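Local coordinates for protein short chain dehydrogenase (Mycobacterium smegmatis, PDB 3UCX) that is probably an oxidoreductase of the short-chain dehydrogenase family, built on a Rossmann-type fold and assembled from four copies of the chain, at residues Val92-Phe97 against Val142-Ser147; Met148-Ser153 against Ser187-Tyr192. One frame throughout, in Å; residues are numbered along the deposited sequence. Where two conformers were deposited one is given.

Contact 1: Val92-Phe97 against Val142-Ser147; sequences VINNAF and VVNVNS
The carboxamides of Asn94 and Asn144 run alongside each other in the same direction, on neighbouring parallel strands at the middle of a Rossmann-type sheet. Asn94 ND2 donates to Asn144 OD1 over 2.8 Å; that oxygen lies almost in the amide plane of Asn94, whereas the nitrogen stands 25° out of the carbonyl plane of Asn144. The two amide planes are turned 32° apart. Helix 110-130 covers Asn94, while Asn144 ND2 is taken up by Ser171 OG, so the pair is held in place within a buried layer. Asn94-Asn95-Ala96 is the local form of the NNAG motif of short-chain dehydrogenases. On the other face of the sheet, with Ile93 and Val143, helices 232-243 and 23-33 pack. The backbones are joined by Val143 N to Val92 O (2.9 Å), Asn94 N to Val143 O (3.0 Å) and Val145 N to Asn94 O (2.9 Å). Val145, last in its strand, reaches across to Ala96 in the loop after strand 91-94: with CG1 anti to its backbone N (chi1 180°), that methyl lies 4.0 Å from Ala96 CB. Asn95 turns its ND2 to Gly18 O. One water donates to both Asn94 O, at 2.8 Å, and Val145 O, at 3.0 Å.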
loop_
_atom_site.group_PDB
_atom_site.type_symbol
_atom_site.label_atom_id
_atom_site.label_comp_id
_atom_site.label_asym_id
_atom_site.label_seq_id
_atom_site.Cartn_x
_atom_site.Cartn_y
_atom_site.Cartn_z
ATOM N N VAL A 92 14.705 -21.121 7.439
ATOM C CA VAL A 92 14.909 -20.372 8.687
ATOM C C VAL A 92 13.642 -19.572 8.984
ATOM O O VAL A 92 13.163 -18.816 8.132
ATOM C CB VAL A 92 16.119 -19.437 8.586
ATOM C CG1 VAL A 92 16.177 -18.513 9.801
ATOM C CG2 VAL A 92 17.432 -20.244 8.442
ATOM N N ILE A 93 13.100 -19.757 10.184
ATOM C CA ILE A 93 11.900 -19.035 10.636
ATOM C C ILE A 93 12.279 -18.166 11.834
ATOM O O ILE A 93 12.721 -18.673 12.874
ATOM C CB ILE A 93 10.764 -20.000 11.026
ATOM C CG1 ILE A 93 10.377 -20.879 9.831
ATOM C CG2 ILE A 93 9.540 -19.224 11.534
ATOM C CD1 ILE A 93 9.423 -22.031 10.179
ATOM N N ASN A 94 12.102 -16.857 11.693
ATOM C CA ASN A 94 12.335 -15.940 12.790
ATOM C C ASN A 94 10.980 -15.676 13.446
ATOM O O ASN A 94 10.138 -14.944 12.903
ATOM C CB ASN A 94 12.959 -14.656 12.275
ATOM C CG ASN A 94 14.439 -14.819 11.984
ATOM O OD1 ASN A 94 15.183 -15.304 12.834
ATOM N ND2 ASN A 94 14.863 -14.469 10.774
ATOM N N ASN A 95 10.754 -16.309 14.590
ATOM C CA ASN A 95 9.443 -16.209 15.235
ATOM C C ASN A 95 9.428 -14.982 16.095
ATOM O O ASN A 95 10.456 -14.644 16.704
ATOM C CB ASN A 95 9.115 -17.433 16.043
ATOM C CG ASN A 95 7.737 -17.360 16.678
ATOM O OD1 ASN A 95 6.831 -16.723 16.161
ATOM N ND2 ASN A 95 7.608 -17.937 17.835
ATOM N N ALA A 96 8.262 -14.316 16.138
ATOM C CA ALA A 96 8.095 -13.056 16.885
ATOM C C ALA A 96 7.872 -13.401 18.356
ATOM O O ALA A 96 6.760 -13.765 18.741
ATOM C CB ALA A 96 6.918 -12.250 16.343
ATOM N N PHE A 97 8.920 -13.313 19.168
ATOM C CA PHE A 97 8.817 -13.709 20.583
ATOM C C PHE A 97 8.584 -12.500 21.503
ATOM O O PHE A 97 7.710 -12.545 22.374
ATOM C CB PHE A 97 10.066 -14.492 21.025
ATOM N N VAL A 142 13.366 -18.272 3.908
ATOM C CA VAL A 142 13.276 -17.580 5.158
ATOM C C VAL A 142 11.832 -17.127 5.316
ATOM O O VAL A 142 11.261 -16.607 4.375
ATOM C CB VAL A 142 14.169 -16.338 5.191
ATOM C CG1 VAL A 142 13.917 -15.540 6.492
ATOM C CG2 VAL A 142 15.652 -16.748 5.010
ATOM N N VAL A 143 11.259 -17.362 6.491
ATOM C CA VAL A 143 9.977 -16.756 6.874
ATOM C C VAL A 143 10.177 -15.962 8.145
ATOM O O VAL A 143 10.502 -16.525 9.201
ATOM C CB VAL A 143 8.841 -17.775 7.112
ATOM C CG1 VAL A 143 7.506 -17.034 7.309
ATOM C CG2 VAL A 143 8.728 -18.753 5.956
ATOM N N ASN A 144 9.941 -14.659 8.051
ATOM C CA ASN A 144 9.965 -13.792 9.203
ATOM C C ASN A 144 8.544 -13.550 9.691
ATOM O O ASN A 144 7.710 -13.067 8.932
ATOM C CB ASN A 144 10.657 -12.475 8.874
ATOM C CG ASN A 144 12.134 -12.648 8.619
ATOM O OD1 ASN A 144 12.739 -13.573 9.137
ATOM N ND2 ASN A 144 12.713 -11.774 7.792
ATOM N N VAL A 145 8.277 -13.914 10.943
ATOM C CA VAL A 145 6.980 -13.660 11.551
ATOM C C VAL A 145 6.951 -12.208 11.960
ATOM O O VAL A 145 7.750 -11.750 12.803
ATOM C CB VAL A 145 6.686 -14.588 12.728
ATOM C CG1 VAL A 145 5.300 -14.270 13.342
ATOM C CG2 VAL A 145 6.759 -16.041 12.262
ATOM N N ASN A 146 6.059 -11.463 11.317
ATOM C CA ASN A 146 5.901 -10.047 11.581
ATOM C C ASN A 146 4.580 -9.835 12.368
ATOM O O ASN A 146 4.275 -10.615 13.289
ATOM C CB ASN A 146 5.993 -9.293 10.240
ATOM C CG ASN A 146 6.360 -7.831 10.403
ATOM O OD1 ASN A 146 5.553 -7.055 10.937
ATOM N ND2 ASN A 146 7.566 -7.431 9.930
ATOM N N SER A 147 3.817 -8.797 12.062
ATOM C CA SER A 147 2.642 -8.460 12.865
ATOM C C SER A 147 1.685 -7.552 12.120
ATOM O O SER A 147 2.093 -6.686 11.355
ATOM C CB SER A 147 3.047 -7.762 14.160
ATOM O OG SER A 147 1.908 -7.262 14.879
HETATM O O HOH W 1 10.666 -12.233 12.261
#

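Contact 2: Met148-Ser153 against Ser187-Tyr192; sequences MVVRHS and SVLPGY
Met148 N donates to Pro190 O over 2.9 Å, tying the 3-10 turn 148-151, which follows one central strand of the Rossmann-type sheet, to the C-terminal end of the adjacent strand 184-190. The bond is straight at the hydrogen (168°), yet the nitrogen sits well above the carbonyl plane, 52° out of it. Next to it, Met148 CB rests 3.6 Å from Gly191 CA, and the thioether, bent at chi3, runs past the same glycine, with SD 3.9 Å from its CA. A second patch forms round Leu189, where the CD2 methyl meets Val150 CG2 at 3.5 Å, tighter than usual for two carbons, and the side chains cross at about a right angle. The guanidinium of Arg151 meets the same methyl obliquely, with NE and NH2 both 3.7 Å from Leu189 CD2. Further out, Asp256 on the neighbouring strand 254-257, the outermost in this chain, forms a salt bridge with Arg151 NE, while NH2 makes a weak bond to Ala264 O of a third subunit. Met148 packs on Tyr262 and Asn258, and Val150 on Lys164 of helix 158-179. Arg151 N donates to Met148 O at 2.8 Å, the i to i+3 bond of the turn.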
loop_
_atom_site.group_PDB
_atom_site.type_symbol
_atom_site.label_atom_id
_atom_site.label_comp_id
_atom_site.label_asym_id
_atom_site.label_seq_id
_atom_site.Cartn_x
_atom_site.Cartn_y
_atom_site.Cartn_z
ATOM N N MET A 148 0.396 -7.766 12.370
ATOM C CA MET A 148 -0.686 -6.870 11.919
ATOM C C MET A 148 -0.476 -5.407 12.255
ATOM O O MET A 148 -1.039 -4.546 11.610
ATOM C CB MET A 148 -2.013 -7.354 12.530
ATOM C CG MET A 148 -3.258 -6.775 11.897
ATOM S SD MET A 148 -4.773 -7.531 12.536
ATOM C CE MET A 148 -4.824 -6.819 14.199
ATOM N N VAL A 149 0.283 -5.117 13.305
ATOM C CA VAL A 149 0.556 -3.752 13.731
ATOM C C VAL A 149 1.095 -2.879 12.591
ATOM O O VAL A 149 0.929 -1.682 12.598
ATOM C CB VAL A 149 1.589 -3.744 14.878
ATOM C CG1 VAL A 149 2.991 -4.017 14.343
ATOM C CG2 VAL A 149 1.547 -2.436 15.631
ATOM N N VAL A 150 1.757 -3.492 11.606
ATOM C CA VAL A 150 2.272 -2.685 10.502
ATOM C C VAL A 150 1.153 -2.145 9.592
ATOM O O VAL A 150 1.387 -1.258 8.772
ATOM C CB VAL A 150 3.356 -3.417 9.681
ATOM C CG1 VAL A 150 4.504 -3.865 10.598
ATOM C CG2 VAL A 150 2.770 -4.576 8.885
ATOM N N ARG A 151 -0.059 -2.686 9.740
ATOM C CA ARG A 151 -1.200 -2.308 8.896
ATOM C C ARG A 151 -2.036 -1.167 9.470
ATOM O O ARG A 151 -2.972 -0.708 8.812
ATOM C CB ARG A 151 -2.101 -3.524 8.668
ATOM C CG ARG A 151 -1.380 -4.704 8.027
ATOM C CD ARG A 151 -0.930 -4.406 6.621
ATOM N NE ARG A 151 -0.386 -5.568 5.917
ATOM C CZ ARG A 151 0.316 -5.491 4.785
ATOM N NH1 ARG A 151 0.523 -4.286 4.209
ATOM N NH2 ARG A 151 0.786 -6.603 4.204
ATOM N N HIS A 152 -1.715 -0.718 10.684
ATOM C CA HIS A 152 -2.437 0.390 11.315
ATOM C C HIS A 152 -1.514 1.299 12.079
ATOM O O HIS A 152 -0.304 1.075 12.106
ATOM C CB HIS A 152 -3.622 -0.127 12.185
ATOM C CG HIS A 152 -3.229 -0.982 13.372
ATOM N ND1 HIS A 152 -2.800 -0.462 14.549
ATOM C CD2 HIS A 152 -3.308 -2.366 13.566
ATOM C CE1 HIS A 152 -2.572 -1.471 15.430
ATOM N NE2 HIS A 152 -2.879 -2.636 14.819
ATOM N N SER A 153 -2.078 2.351 12.682
ATOM C CA SER A 153 -1.279 3.334 13.409
ATOM C C SER A 153 -1.898 3.655 14.765
ATOM O O SER A 153 -1.821 4.791 15.260
ATOM C CB SER A 153 -1.147 4.586 12.539
ATOM O OG SER A 153 -0.439 4.277 11.343
ATOM N N SER A 187 7.267 -12.842 4.619
ATOM C CA SER A 187 6.780 -12.520 5.954
ATOM C C SER A 187 5.350 -13.029 6.140
ATOM O O SER A 187 4.564 -13.101 5.180
ATOM C CB SER A 187 6.799 -11.001 6.161
ATOM O OG SER A 187 8.098 -10.440 5.976
ATOM N N VAL A 188 5.021 -13.403 7.374
ATOM C CA VAL A 188 3.650 -13.746 7.763
ATOM C C VAL A 188 3.247 -12.764 8.892
ATOM O O VAL A 188 4.008 -12.558 9.857
ATOM C CB VAL A 188 3.503 -15.215 8.183
ATOM C CG1 VAL A 188 2.115 -15.497 8.791
ATOM C CG2 VAL A 188 3.800 -16.171 7.010
ATOM N N LEU A 189 2.102 -12.109 8.713
ATOM C CA LEU A 189 1.655 -11.003 9.576
ATOM C C LEU A 189 0.370 -11.388 10.303
ATOM O O LEU A 189 -0.723 -11.158 9.807
ATOM C CB LEU A 189 1.391 -9.742 8.762
ATOM C CG LEU A 189 2.615 -8.941 8.302
ATOM C CD1 LEU A 189 3.558 -9.829 7.485
ATOM C CD2 LEU A 189 2.149 -7.721 7.501
ATOM N N PRO A 190 0.505 -11.983 11.477
ATOM C CA PRO A 190 -0.693 -12.285 12.259
ATOM C C PRO A 190 -1.109 -11.118 13.146
ATOM O O PRO A 190 -0.258 -10.288 13.543
ATOM C CB PRO A 190 -0.236 -13.455 13.122
ATOM C CG PRO A 190 1.213 -13.164 13.368
ATOM C CD PRO A 190 1.729 -12.503 12.110
ATOM N N GLY A 191 -2.398 -11.058 13.470
ATOM C CA GLY A 191 -2.847 -10.234 14.582
ATOM C C GLY A 191 -2.763 -11.060 15.857
ATOM O O GLY A 191 -1.778 -11.761 16.087
ATOM N N TYR A 192 -3.810 -10.988 16.684
ATOM C CA TYR A 192 -3.925 -11.860 17.840
ATOM C C TYR A 192 -3.953 -13.290 17.367
ATOM O O TYR A 192 -4.517 -13.595 16.310
ATOM C CB TYR A 192 -5.225 -11.596 18.584
ATOM C CG TYR A 192 -5.214 -10.391 19.454
ATOM C CD1 TYR A 192 -4.435 -10.354 20.607
ATOM C CD2 TYR A 192 -6.008 -9.304 19.163
ATOM C CE1 TYR A 192 -4.441 -9.244 21.441
ATOM C CE2 TYR A 192 -6.015 -8.186 19.977
ATOM C CZ TYR A 192 -5.237 -8.165 21.114
ATOM O OH TYR A 192 -5.274 -7.051 21.927
#

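Contacts 1 and 2 follow each other along the chain and share the sheet: 142-147 runs into 148-153, and strands 141-145 and 184-190 are neighbours. Their centres are about 12 Å apart. They touch directly, probably through two hydrogen bonds, Asn146 N to Val188 O (2.7 Å) and Val188 N to Asn144 O (3.1 Å), while Asn146 O packs against Pro190 CD at 3.4 Å. Helix 158-179 serves both: Ala96 and Val150 touch Lys164, whose backbone oxygen accepts from Asn146 ND2, and Ser147 touches Tyr160. Tyr160 and Lys164 fit the Tyr-x-x-x-Lys motif of short-chain dehydrogenases and, with Ser147, probably mark the active site. Pro104, Ala155 and Lys156, the last two just after 148-153 in sequence, line the pocket of 2-(2-methoxyethoxy)ethanol.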